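Long-range contacts in putative oxidoreductase (Thermus thermophilus, PDB 2ISM), which adopts a beta-propeller fold of six four-stranded antiparallel sheets, carries a bound calcium ion and is probably an oxidoreductase of the propeller-type dehydrogenase family: residues G29-W34 / S333-R338; L45-P50 / S75-L80; L148-G153 / L172-E177; L160-A165 / Y197-R202; A283-Q288 / F314-E319. All blocks are in the same frame, centred on the assembly; numbering follows the deposited sequence.

Interaction 1: residues G29-W34 / S333-R338; sequences GLEVPW and SNRDGR
Arg335 reaches along the backbone of Gly29 and Leu30, and its NH1 carries the polar part of the contact. It makes two weak hydrogen bonds, one to Gly29 O at 3.3 Å, near the guanidinium plane, and one to Leu30 O at 3.1 Å, whose position is less certain. Both are strongly bent at the hydrogen. A bend at chi3 (61°) in an otherwise extended chain turns the group onto residues 29-31.

Glu31 adds a packing contact and a charge. Its CG lies over one guanidinium face, 3.9 Å from Arg335 NH2, and its carboxylate plane is nearly parallel (3°) to that of the guanidinium. OE1 stands well out of the guanidinium plane, which makes this an attraction of charges rather than a salt bridge. A water closes the gap, donating to both Glu31 OE2 and Arg335 O, the latter at 2.7 Å.

Apolar packing centres on Val32. Its CG2 sits 3.5 Å from Asp336 CA and CG1 lies 3.9 Å from Ser333 OG, against a type I turn running from Ser333 to Asp336. Within that turn Ser333 OG donates to Asp336 OD2 at 2.7 Å, while OD1 closes an Asx turn with Arg338 N. Asp336 OD2 also forms salt bridges with Arg316 and Arg318, and Asp346 OD2 accepts from the backbone N of both Val32 and Arg335.

The bonds across the contact are thus weak or water-mediated on the solvent side, whereas the buried carboxylate of Asp336 takes several donors and would probably stay ionised.

Interaction 2: residues L45-P50 / S75-L80; sequences LIAERP and SGLLGL
Arg49 and Leu77 form the closest backbone link here: Leu77 N donates to Arg49 O at 2.8 Å in an almost straight bond (175° at the hydrogen). Arg49 CA returns a C-H...O contact to Leu77 O, 3.6 Å away, and that carbonyl, buried by the contact, has no other partner in the model. Gly76 CA makes a second C-H...O contact, to Arg49 O.

Beyond this pair the meeting is apolar. Ala47 CB fits between two leucine branches, with Leu77 CD2 at 4.0 Å and Leu80 CD2 at 4.1 Å. The same Leu80 methyl reaches Leu45 CB at 3.8 Å. Leu77 places its chain over Glu48 O by turning CG away from its own backbone N (chi1 174°).

On the other flank the aliphatic part of Arg49 runs beside Leu78, both pointing the same way, with Arg49 CG 3.9 Å from Leu78 CD2 and 3.5 Å from Ser75 O. The guanidinium continues to Asp336, whose backbone O accepts from NH2. Further out, Ile53 packs on Leu77 and Leu80, Trp34 touches Leu78, and Ser75 OG is held by Ser136 and Gly133.

Strands 45-48 and 77-80 run at 151° with axes 6.2 Å apart and belong to different sheets, an arrangement characteristic of the face-to-face packing of neighbouring blades in a beta-propeller.

Interaction 3: residues L148-G153 / L172-E177; sequences LYVTTG and LRLTPE
Four backbone hydrogen bonds join Leu148 to Leu174 and Val150 to Leu172, each residue both giving and accepting. Leu148 N reaches Leu174 O at 2.7 Å, and Leu172 N reaches Val150 O at the same length. Tyr149 and Arg173 between them form the non-hydrogen-bonded pair, CA atoms 4.5 Å apart, where Arg173 CA and Tyr149 CA each point a C-H at the carbonyl O of Leu148 and Leu172 respectively.

These are the two middle strands of one propeller blade, an antiparallel four-stranded sheet in the order 140-142, 148-151, 170-174, 196-199.

Aromatic contact occupies the face bearing Tyr149. Arg173 CG sits over the ring 3.9 Å from its centroid, a CH-pi contact, and CD comes to 3.2 Å from Tyr149 OH. The two chains run alongside each other, and a bend at chi3 (66°) turns the guanidinium 64° from the ring plane. Asp145 OD2 binds both Tyr149 OH and Arg173 NH1.

Aliphatic packing fills the other face: Val150 CB meets Leu172 CB at 4.1 Å, Leu148 CD2 meets Leu174 CD1 at 4.3 Å, and Thr152 CG2 touches Leu172 CD1. Tyr93, Tyr95 and Leu124 of the preceding blade lie against this leucine-rich side.

Interaction 4: residues L160-A165 / Y197-R202; sequences LAQDLA and YSLGHR
Ala161 and Gly200 join a long loop of one propeller blade, between strands 148-151 and 170-174, to the end of that blade's outermost strand, 196-199, close to the calcium site. Gly200 N donates to Ala161 O at 3.0 Å, approaching from above the carbonyl plane, 46° out of it. Leu199 CB also lies 3.4 Å from Ala161 O, and Ala161 CB packs on the backbone of His201.

Leu199 carries the apolar half of the contact. With chi1 at 66° its CG stands between the backbone N and the carbonyl carbon, and CD1 meets Leu164 CD2 at 3.8 Å. Gln162 folds back at chi2 (-62°) to bring NE2 to 3.5 Å from Gly200 CA; both polar atoms of the amide are bonded, NE2 giving to Trp245 O and OE1 accepting from Asn242.

Within 197-202, Ser198 OG and His201 NE2 share a hydrogen bond of 2.8 Å, while ND1 of the same ring bonds Glu220. This fixes the rotation of the imidazole. The His201 side chain lies about 6 Å from the calcium ion, and its ring meets that of Tyr243, a residue of the metal site.

Strand 170-174 flanks this end of the blade: Tyr197 and Ser198 both face Ile171 in a classic beta bulge. Ile237 of strand 232-237, in the next blade, touches the His201 side chain.

Interaction 5: residues A283-Q288 / F314-E319; sequences AGLRGQ and FGRLRE
Gly284 and Leu317 connect two blades through one backbone hydrogen bond, Leu317 N to Gly284 O at 2.9 Å, with an angle of 161° at the hydrogen.

Beside it Ala283 CB packs on Leu317 CB at 4.0 Å. Leu285 is covered most by the other segment and meets two arginines with different atoms. Its CB lies over a face of the Arg316 guanidinium, 3.8 Å from NH2, and its CD2 lies over a face of the Arg318 guanidinium, 3.9 Å from that NH2. In both cases the carbon is displaced toward the rim of the flat group. Arg316 and Arg318 each bend at chi3, in opposite senses (61° and -76°), which brings the two groups to the same leucine.

At the outer end Gln288 lies along the Gly315-Arg316 peptide, with CB 3.3 Å from Gly315 O and CG 3.6 Å from Arg316 N. A water ties the ends of the segments together: it accepts from Phe314 N and donates to Gln288 O and to Gly315 O, the last at 2.8 Å.

Outside the two segments, Arg318 NE bonds Ser333 OG, and NH2 of both arginines faces Asp336. Leu285 packs its aliphatic atoms on a face of each guanidinium, buried cationic groups whose charge is probably offset in part by Asp336, and the direct polar link between the segments is a backbone one.

Interactions 1, 2 and 5 form one connected region, the centre of interaction 1 lying about 10 Å from those of the other two. Glu31 N probably bonds Glu48 OE2 (2.7 Å) and Trp34 N Ala47 O, linking 29-34 to 45-50, while Ser333 N probably bonds Arg316 O, linking interactions 1 and 5. Along the chain interaction 1 encloses all the others, bringing the start of strand 33-38 beside a loop near the C-terminal end. Interactions 3 and 4 share another blade, with centres about 14 Å apart, on the opposite side of the chain's centre from interaction 1. Interaction 4 is nearer the calcium ion, about 6 Å from the His201 side chain against about 14 Å for Thr152.

Interaction 1: residues G29-W34 / S333-R338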
# COMPACT_ATOMS: atom_id res chain seq x y z
N GLY B 29 -16.89 8.75 18.83
CA GLY B 29 -17.29 9.21 20.15
C GLY B 29 -16.12 9.39 21.10
O GLY B 29 -16.31 9.58 22.30
N LEU B 30 -14.90 9.35 20.56
CA LEU B 30 -13.69 9.50 21.37
C LEU B 30 -13.33 10.97 21.62
O LEU B 30 -13.68 11.85 20.83
CB LEU B 30 -12.51 8.80 20.68
CG LEU B 30 -12.70 7.31 20.36
CD1 LEU B 30 -11.77 6.90 19.23
CD2 LEU B 30 -12.42 6.47 21.62
N GLU B 31 -12.63 11.23 22.72
CA GLU B 31 -12.23 12.59 23.03
C GLU B 31 -10.73 12.75 22.80
O GLU B 31 -9.92 12.41 23.66
CB GLU B 31 -12.57 12.94 24.48
CG GLU B 31 -12.68 14.43 24.72
CD GLU B 31 -13.01 14.78 26.15
OE1 GLU B 31 -13.44 13.88 26.90
OE2 GLU B 31 -12.84 15.96 26.51
N VAL B 32 -10.39 13.26 21.62
CA VAL B 32 -9.00 13.48 21.24
C VAL B 32 -8.13 12.22 21.25
O VAL B 32 -7.22 12.08 22.07
CB VAL B 32 -8.33 14.56 22.13
CG1 VAL B 32 -7.01 15.01 21.51
CG2 VAL B 32 -9.27 15.76 22.30
N PRO B 33 -8.42 11.26 20.36
CA PRO B 33 -7.63 10.02 20.30
C PRO B 33 -6.24 10.42 19.78
O PRO B 33 -6.05 10.65 18.58
CB PRO B 33 -8.41 9.15 19.33
CG PRO B 33 -9.14 10.14 18.46
CD PRO B 33 -9.59 11.17 19.47
N TRP B 34 -5.29 10.50 20.70
CA TRP B 34 -3.93 10.94 20.41
C TRP B 34 -3.01 9.92 19.75
O TRP B 34 -2.16 10.29 18.94
CB TRP B 34 -3.29 11.42 21.71
CG TRP B 34 -2.53 12.70 21.59
CD1 TRP B 34 -3.02 13.97 21.75
CD2 TRP B 34 -1.13 12.84 21.31
NE1 TRP B 34 -2.01 14.89 21.58
CE2 TRP B 34 -0.84 14.22 21.31
CE3 TRP B 34 -0.10 11.92 21.05
CZ2 TRP B 34 0.45 14.72 21.07
CZ3 TRP B 34 1.19 12.42 20.81
CH2 TRP B 34 1.44 13.80 20.82
N SER B 333 -9.24 14.98 15.47
CA SER B 333 -8.96 15.75 16.68
C SER B 333 -9.92 16.90 16.95
O SER B 333 -9.65 17.77 17.77
CB SER B 333 -7.48 16.14 16.68
OG SER B 333 -7.07 16.62 17.94
N ASN B 334 -11.05 16.87 16.25
CA ASN B 334 -12.08 17.91 16.38
C ASN B 334 -12.52 18.36 17.76
O ASN B 334 -13.06 19.45 17.92
CB ASN B 334 -13.30 17.48 15.57
CG ASN B 334 -12.94 17.17 14.13
OD1 ASN B 334 -13.33 16.14 13.58
ND2 ASN B 334 -12.20 18.07 13.51
N ARG B 335 -12.27 17.52 18.76
CA ARG B 335 -12.67 17.86 20.13
C ARG B 335 -11.51 18.32 21.01
O ARG B 335 -11.65 18.36 22.23
CB ARG B 335 -13.37 16.65 20.76
CG ARG B 335 -14.61 16.20 20.00
CD ARG B 335 -15.21 14.93 20.59
NE ARG B 335 -15.65 15.11 21.97
CZ ARG B 335 -16.11 14.13 22.74
NH1 ARG B 335 -16.21 12.90 22.25
NH2 ARG B 335 -16.48 14.37 23.99
N ASP B 336 -10.39 18.69 20.41
CA ASP B 336 -9.24 19.12 21.19
C ASP B 336 -9.27 20.60 21.60
O ASP B 336 -8.29 21.11 22.14
CB ASP B 336 -7.92 18.83 20.45
CG ASP B 336 -7.77 19.63 19.17
OD1 ASP B 336 -8.51 20.61 18.97
OD2 ASP B 336 -6.88 19.27 18.36
N GLY B 337 -10.39 21.26 21.34
CA GLY B 337 -10.52 22.66 21.71
C GLY B 337 -10.17 23.65 20.61
O GLY B 337 -10.34 24.85 20.79
N ARG B 338 -9.70 23.14 19.48
CA ARG B 338 -9.33 24.00 18.37
C ARG B 338 -10.10 23.66 17.10
O ARG B 338 -9.70 24.03 15.99
CB ARG B 338 -7.83 23.89 18.10
CG ARG B 338 -6.93 24.39 19.23
CD ARG B 338 -5.54 23.80 19.08
NE ARG B 338 -4.47 24.57 19.72
CZ ARG B 338 -4.29 24.69 21.03
NH1 ARG B 338 -5.10 24.08 21.88
NH2 ARG B 338 -3.27 25.40 21.49
O HOH W 1 -10.90 17.86 24.82

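Interaction 2: residues L45-P50 / S75-L80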
# COMPACT_ATOMS: atom_id res chain seq x y z
N LEU B 45 -5.63 -0.39 21.09
CA LEU B 45 -5.61 0.52 22.22
C LEU B 45 -5.65 1.95 21.68
O LEU B 45 -4.98 2.28 20.70
CB LEU B 45 -4.35 0.31 23.07
CG LEU B 45 -4.20 -1.06 23.73
CD1 LEU B 45 -2.91 -1.12 24.53
CD2 LEU B 45 -5.40 -1.31 24.64
N ILE B 46 -6.46 2.78 22.31
CA ILE B 46 -6.63 4.16 21.89
C ILE B 46 -6.40 5.08 23.08
O ILE B 46 -7.11 4.97 24.08
CB ILE B 46 -8.06 4.41 21.38
CG1 ILE B 46 -8.45 3.36 20.34
CG2 ILE B 46 -8.16 5.81 20.79
CD1 ILE B 46 -9.94 3.35 20.01
N ALA B 47 -5.43 5.98 22.97
CA ALA B 47 -5.16 6.91 24.06
C ALA B 47 -5.98 8.19 23.87
O ALA B 47 -5.82 8.88 22.86
CB ALA B 47 -3.67 7.24 24.10
N GLU B 48 -6.85 8.49 24.83
CA GLU B 48 -7.66 9.71 24.78
C GLU B 48 -6.96 10.72 25.69
O GLU B 48 -6.65 10.42 26.84
CB GLU B 48 -9.07 9.44 25.30
CG GLU B 48 -9.96 8.68 24.33
CD GLU B 48 -11.36 8.49 24.88
OE1 GLU B 48 -11.52 7.67 25.80
OE2 GLU B 48 -12.29 9.17 24.41
N ARG B 49 -6.72 11.92 25.17
CA ARG B 49 -6.00 12.94 25.93
C ARG B 49 -6.48 13.21 27.36
O ARG B 49 -5.68 13.55 28.23
CB ARG B 49 -5.96 14.25 25.14
CG ARG B 49 -4.84 15.19 25.59
CD ARG B 49 -4.69 16.37 24.65
NE ARG B 49 -5.89 17.21 24.61
CZ ARG B 49 -6.00 18.30 23.88
NH1 ARG B 49 -5.00 18.70 23.11
NH2 ARG B 49 -7.12 19.02 23.92
N PRO B 50 -7.80 13.08 27.63
CA PRO B 50 -8.31 13.32 28.99
C PRO B 50 -7.78 12.32 30.02
O PRO B 50 -8.04 12.47 31.21
CB PRO B 50 -9.82 13.23 28.81
CG PRO B 50 -10.02 13.76 27.43
CD PRO B 50 -8.91 13.06 26.66
N SER B 75 -1.81 19.41 26.71
CA SER B 75 -1.31 18.33 27.57
C SER B 75 -2.36 17.31 28.04
O SER B 75 -3.56 17.51 27.88
CB SER B 75 -0.61 18.94 28.79
OG SER B 75 0.50 19.73 28.39
N GLY B 76 -1.87 16.22 28.64
CA GLY B 76 -2.73 15.16 29.16
C GLY B 76 -2.12 13.82 28.82
O GLY B 76 -0.91 13.63 28.99
N LEU B 77 -2.93 12.87 28.37
CA LEU B 77 -2.42 11.56 27.98
C LEU B 77 -2.10 11.43 26.49
O LEU B 77 -2.97 11.08 25.69
CB LEU B 77 -3.47 10.47 28.19
CG LEU B 77 -3.09 9.08 27.69
CD1 LEU B 77 -1.82 8.59 28.39
CD2 LEU B 77 -4.24 8.12 27.96
N LEU B 78 -0.85 11.69 26.13
CA LEU B 78 -0.49 11.63 24.72
C LEU B 78 0.02 10.58 23.73
O LEU B 78 -0.64 10.30 22.73
CB LEU B 78 0.58 12.72 24.64
CG LEU B 78 0.19 14.01 25.39
CD1 LEU B 78 1.36 14.99 25.42
CD2 LEU B 78 -1.04 14.65 24.72
N GLY B 79 1.20 10.02 24.00
CA GLY B 79 1.79 9.03 23.11
C GLY B 79 1.51 7.69 23.75
O GLY B 79 1.30 7.60 24.96
N LEU B 80 1.53 6.64 22.93
CA LEU B 80 1.26 5.28 23.41
C LEU B 80 2.04 4.29 22.53
O LEU B 80 2.08 4.45 21.32
CB LEU B 80 -0.24 4.99 23.30
CG LEU B 80 -0.82 3.74 23.95
CD1 LEU B 80 -0.86 3.92 25.46
CD2 LEU B 80 -2.23 3.50 23.42

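Interaction 3: residues L148-G153 / L172-E177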
# COMPACT_ATOMS: atom_id res chain seq x y z
N LEU B 148 13.36 3.13 22.37
CA LEU B 148 12.21 4.00 22.57
C LEU B 148 12.53 5.46 22.24
O LEU B 148 13.38 6.08 22.87
CB LEU B 148 11.73 3.91 24.02
CG LEU B 148 10.60 4.87 24.41
CD1 LEU B 148 9.38 4.60 23.54
CD2 LEU B 148 10.25 4.68 25.89
N TYR B 149 11.82 6.00 21.25
CA TYR B 149 12.00 7.38 20.84
C TYR B 149 10.88 8.22 21.43
O TYR B 149 9.71 7.81 21.39
CB TYR B 149 12.00 7.48 19.31
CG TYR B 149 13.24 6.90 18.67
CD1 TYR B 149 14.21 7.72 18.10
CD2 TYR B 149 13.45 5.51 18.64
CE1 TYR B 149 15.35 7.19 17.51
CE2 TYR B 149 14.59 4.97 18.04
CZ TYR B 149 15.54 5.82 17.48
OH TYR B 149 16.66 5.30 16.87
N VAL B 150 11.23 9.39 21.95
CA VAL B 150 10.27 10.29 22.60
C VAL B 150 10.41 11.73 22.13
O VAL B 150 11.51 12.28 22.17
CB VAL B 150 10.50 10.28 24.13
CG1 VAL B 150 9.41 11.07 24.83
CG2 VAL B 150 10.58 8.84 24.64
N THR B 151 9.32 12.35 21.69
CA THR B 151 9.40 13.74 21.26
C THR B 151 8.92 14.61 22.43
O THR B 151 8.03 14.22 23.17
CB THR B 151 8.52 14.04 20.01
OG1 THR B 151 7.13 13.99 20.35
CG2 THR B 151 8.80 13.04 18.91
N THR B 152 9.54 15.78 22.59
CA THR B 152 9.17 16.69 23.67
C THR B 152 9.12 18.13 23.16
O THR B 152 9.84 18.48 22.22
CB THR B 152 10.18 16.65 24.84
OG1 THR B 152 11.42 17.24 24.43
CG2 THR B 152 10.42 15.21 25.28
N GLY B 153 8.28 18.95 23.77
CA GLY B 153 8.16 20.34 23.37
C GLY B 153 8.98 21.20 24.30
O GLY B 153 9.42 20.72 25.35
N LEU B 172 14.20 12.17 22.22
CA LEU B 172 15.03 11.35 23.10
C LEU B 172 15.03 9.91 22.62
O LEU B 172 14.10 9.48 21.94
CB LEU B 172 14.47 11.41 24.53
CG LEU B 172 14.06 12.80 25.04
CD1 LEU B 172 13.36 12.67 26.39
CD2 LEU B 172 15.27 13.70 25.15
N ARG B 173 16.07 9.17 22.99
CA ARG B 173 16.15 7.76 22.63
C ARG B 173 16.61 6.97 23.85
O ARG B 173 17.67 7.22 24.41
CB ARG B 173 17.12 7.52 21.47
CG ARG B 173 17.01 6.10 20.93
CD ARG B 173 17.97 5.85 19.79
NE ARG B 173 19.35 5.89 20.24
CZ ARG B 173 20.33 5.18 19.70
NH1 ARG B 173 20.07 4.37 18.69
NH2 ARG B 173 21.57 5.28 20.17
N LEU B 174 15.78 6.02 24.26
CA LEU B 174 16.06 5.22 25.45
C LEU B 174 15.95 3.73 25.16
O LEU B 174 15.45 3.32 24.12
CB LEU B 174 15.03 5.57 26.52
CG LEU B 174 14.57 7.02 26.70
CD1 LEU B 174 13.35 7.05 27.61
CD2 LEU B 174 15.70 7.87 27.27
N THR B 175 16.41 2.92 26.11
CA THR B 175 16.27 1.48 25.97
C THR B 175 14.86 1.28 26.51
O THR B 175 14.30 2.19 27.14
CB THR B 175 17.24 0.70 26.88
OG1 THR B 175 16.91 0.98 28.25
CG2 THR B 175 18.68 1.11 26.60
N PRO B 176 14.25 0.12 26.27
CA PRO B 176 12.89 -0.09 26.78
C PRO B 176 12.80 0.03 28.30
O PRO B 176 11.72 0.22 28.86
CB PRO B 176 12.56 -1.50 26.29
CG PRO B 176 13.30 -1.56 24.98
CD PRO B 176 14.64 -0.97 25.35
N GLU B 177 13.95 -0.07 28.98
CA GLU B 177 13.98 0.04 30.43
C GLU B 177 14.12 1.48 30.92
O GLU B 177 14.11 1.74 32.12
CB GLU B 177 15.11 -0.82 31.01
CG GLU B 177 14.86 -2.32 30.89
CD GLU B 177 13.57 -2.75 31.57
OE1 GLU B 177 13.39 -2.42 32.76
OE2 GLU B 177 12.74 -3.41 30.92

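Interaction 4: residues L160-A165 / Y197-R202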
# COMPACT_ATOMS: atom_id res chain seq x y z
N LEU B 160 14.97 26.35 25.64
CA LEU B 160 15.19 24.99 26.12
C LEU B 160 15.64 24.07 24.99
O LEU B 160 16.47 23.18 25.20
CB LEU B 160 13.91 24.42 26.75
CG LEU B 160 13.38 25.12 28.01
CD1 LEU B 160 12.16 24.37 28.53
CD2 LEU B 160 14.46 25.18 29.07
N ALA B 161 15.10 24.29 23.79
CA ALA B 161 15.42 23.45 22.63
C ALA B 161 16.90 23.35 22.31
O ALA B 161 17.37 22.32 21.83
CB ALA B 161 14.67 23.96 21.41
N GLN B 162 17.64 24.43 22.56
CA GLN B 162 19.08 24.48 22.28
C GLN B 162 19.93 24.07 23.49
O GLN B 162 21.14 23.92 23.38
CB GLN B 162 19.48 25.89 21.84
CG GLN B 162 18.93 26.31 20.49
CD GLN B 162 19.44 25.44 19.36
OE1 GLN B 162 20.64 25.15 19.29
NE2 GLN B 162 18.55 25.04 18.47
N ASP B 163 19.28 23.89 24.63
CA ASP B 163 19.96 23.53 25.87
C ASP B 163 20.10 22.01 26.01
O ASP B 163 19.12 21.32 26.29
CB ASP B 163 19.17 24.12 27.04
CG ASP B 163 19.87 23.94 28.38
OD1 ASP B 163 20.97 23.34 28.43
OD2 ASP B 163 19.31 24.41 29.39
N LEU B 164 21.31 21.50 25.84
CA LEU B 164 21.53 20.06 25.98
C LEU B 164 21.22 19.55 27.38
O LEU B 164 21.03 18.34 27.57
CB LEU B 164 22.98 19.69 25.62
CG LEU B 164 23.33 19.72 24.13
CD1 LEU B 164 24.80 19.38 23.95
CD2 LEU B 164 22.44 18.74 23.38
N ALA B 165 21.15 20.46 28.34
CA ALA B 165 20.86 20.09 29.73
C ALA B 165 19.36 19.95 29.98
O ALA B 165 18.94 19.47 31.04
CB ALA B 165 21.46 21.12 30.68
N TYR B 197 18.70 12.59 21.69
CA TYR B 197 19.05 12.04 20.39
C TYR B 197 19.22 13.19 19.41
O TYR B 197 20.19 13.23 18.65
CB TYR B 197 17.95 11.10 19.91
CG TYR B 197 18.31 10.30 18.67
CD1 TYR B 197 19.27 9.29 18.73
CD2 TYR B 197 17.68 10.54 17.45
CE1 TYR B 197 19.59 8.53 17.60
CE2 TYR B 197 17.99 9.79 16.32
CZ TYR B 197 18.94 8.79 16.40
OH TYR B 197 19.23 8.03 15.29
N SER B 198 18.27 14.13 19.41
CA SER B 198 18.34 15.31 18.55
C SER B 198 17.77 16.52 19.31
O SER B 198 16.98 16.36 20.24
CB SER B 198 17.57 15.10 17.23
OG SER B 198 16.18 14.93 17.43
N LEU B 199 18.18 17.72 18.92
CA LEU B 199 17.71 18.92 19.61
C LEU B 199 17.27 20.00 18.63
O LEU B 199 17.31 19.80 17.42
CB LEU B 199 18.82 19.48 20.52
CG LEU B 199 20.08 20.03 19.84
CD1 LEU B 199 20.81 20.96 20.79
CD2 LEU B 199 20.98 18.88 19.40
N GLY B 200 16.87 21.15 19.16
CA GLY B 200 16.43 22.24 18.30
C GLY B 200 15.04 22.05 17.72
O GLY B 200 14.76 22.47 16.60
N HIS B 201 14.17 21.40 18.49
CA HIS B 201 12.79 21.17 18.05
C HIS B 201 11.74 21.91 18.88
O HIS B 201 11.76 21.83 20.11
CB HIS B 201 12.39 19.70 18.29
CG HIS B 201 13.26 18.72 17.56
ND1 HIS B 201 13.20 18.54 16.20
CD2 HIS B 201 14.24 17.90 18.01
CE1 HIS B 201 14.10 17.64 15.83
NE2 HIS B 201 14.75 17.24 16.92
N ARG B 202 10.85 22.62 18.20
CA ARG B 202 9.79 23.38 18.88
C ARG B 202 8.72 22.58 19.60
O ARG B 202 8.61 22.63 20.83
CB ARG B 202 9.12 24.27 17.83
CG ARG B 202 8.13 25.27 18.40
CD ARG B 202 7.68 26.25 17.33
NE ARG B 202 6.59 27.12 17.77
CZ ARG B 202 5.33 26.73 17.95
NH1 ARG B 202 4.99 25.46 17.73
NH2 ARG B 202 4.41 27.59 18.35

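Interaction 5: residues A283-Q288 / F314-E319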
# COMPACT_ATOMS: atom_id res chain seq x y z
N ALA B 283 -0.55 13.82 8.79
CA ALA B 283 -1.86 14.24 9.28
C ALA B 283 -1.83 15.74 9.55
O ALA B 283 -0.88 16.26 10.13
CB ALA B 283 -2.21 13.49 10.56
N GLY B 284 -2.88 16.43 9.12
CA GLY B 284 -2.95 17.86 9.32
C GLY B 284 -4.02 18.23 10.33
O GLY B 284 -5.17 17.80 10.23
N LEU B 285 -3.62 19.01 11.33
CA LEU B 285 -4.57 19.45 12.34
C LEU B 285 -5.42 20.67 11.99
O LEU B 285 -6.65 20.57 11.92
CB LEU B 285 -3.82 19.83 13.63
CG LEU B 285 -3.29 18.62 14.40
CD1 LEU B 285 -2.32 19.04 15.52
CD2 LEU B 285 -4.48 17.86 14.99
N ARG B 286 -4.78 21.80 11.73
CA ARG B 286 -5.52 23.03 11.40
C ARG B 286 -5.89 22.92 9.92
O ARG B 286 -6.93 23.42 9.51
CB ARG B 286 -4.65 24.27 11.62
CG ARG B 286 -5.41 25.58 11.41
CD ARG B 286 -4.59 26.76 11.90
NE ARG B 286 -3.36 26.93 11.13
CZ ARG B 286 -2.23 27.43 11.62
NH1 ARG B 286 -2.17 27.80 12.90
NH2 ARG B 286 -1.17 27.55 10.84
N GLY B 287 -5.03 22.27 9.13
CA GLY B 287 -5.31 22.13 7.70
C GLY B 287 -6.42 21.14 7.40
O GLY B 287 -6.90 21.05 6.27
N GLN B 288 -6.83 20.39 8.43
CA GLN B 288 -7.90 19.41 8.31
C GLN B 288 -7.77 18.50 7.08
O GLN B 288 -8.72 18.32 6.32
CB GLN B 288 -9.26 20.12 8.28
CG GLN B 288 -9.59 20.87 9.56
CD GLN B 288 -10.93 21.58 9.48
OE1 GLN B 288 -11.93 20.99 9.08
NE2 GLN B 288 -10.95 22.85 9.87
N PHE B 314 -13.02 15.55 6.90
CA PHE B 314 -13.24 14.87 8.18
C PHE B 314 -12.80 15.69 9.39
O PHE B 314 -12.85 15.22 10.52
CB PHE B 314 -12.50 13.53 8.18
CG PHE B 314 -13.08 12.53 7.23
CD1 PHE B 314 -14.01 11.60 7.67
CD2 PHE B 314 -12.73 12.55 5.88
CE1 PHE B 314 -14.59 10.69 6.78
CE2 PHE B 314 -13.30 11.64 4.99
CZ PHE B 314 -14.23 10.71 5.43
N GLY B 315 -12.36 16.92 9.14
CA GLY B 315 -11.91 17.77 10.23
C GLY B 315 -10.43 17.61 10.53
O GLY B 315 -9.67 17.12 9.70
N ARG B 316 -10.04 18.02 11.73
CA ARG B 316 -8.65 17.94 12.17
C ARG B 316 -8.17 16.49 12.29
O ARG B 316 -8.87 15.65 12.84
CB ARG B 316 -8.50 18.65 13.52
CG ARG B 316 -8.88 20.13 13.48
CD ARG B 316 -9.11 20.68 14.88
NE ARG B 316 -7.92 20.60 15.73
CZ ARG B 316 -6.87 21.41 15.64
NH1 ARG B 316 -6.85 22.38 14.73
NH2 ARG B 316 -5.85 21.26 16.47
N LEU B 317 -6.99 16.21 11.76
CA LEU B 317 -6.43 14.85 11.83
C LEU B 317 -5.10 14.74 12.57
O LEU B 317 -4.11 15.36 12.18
CB LEU B 317 -6.09 14.35 10.42
CG LEU B 317 -7.24 14.40 9.40
CD1 LEU B 317 -6.80 13.73 8.10
CD2 LEU B 317 -8.47 13.69 9.96
N ARG B 318 -5.08 13.94 13.64
CA ARG B 318 -3.86 13.80 14.44
C ARG B 318 -2.94 12.58 14.45
O ARG B 318 -1.72 12.72 14.32
CB ARG B 318 -4.35 13.92 15.89
CG ARG B 318 -3.23 14.12 16.90
CD ARG B 318 -3.79 14.38 18.30
NE ARG B 318 -4.32 15.74 18.48
CZ ARG B 318 -3.56 16.81 18.69
NH1 ARG B 318 -2.25 16.70 18.74
NH2 ARG B 318 -4.13 18.00 18.87
N GLU B 319 -3.51 11.39 14.61
CA GLU B 319 -2.71 10.16 14.63
C GLU B 319 -2.81 9.56 13.23
O GLU B 319 -3.80 9.74 12.53
CB GLU B 319 -3.22 9.15 15.67
CG GLU B 319 -2.67 7.71 15.50
CD GLU B 319 -1.19 7.59 15.82
OE1 GLU B 319 -0.38 8.31 15.21
OE2 GLU B 319 -0.83 6.75 16.69
O HOH W 2 -10.12 15.99 7.19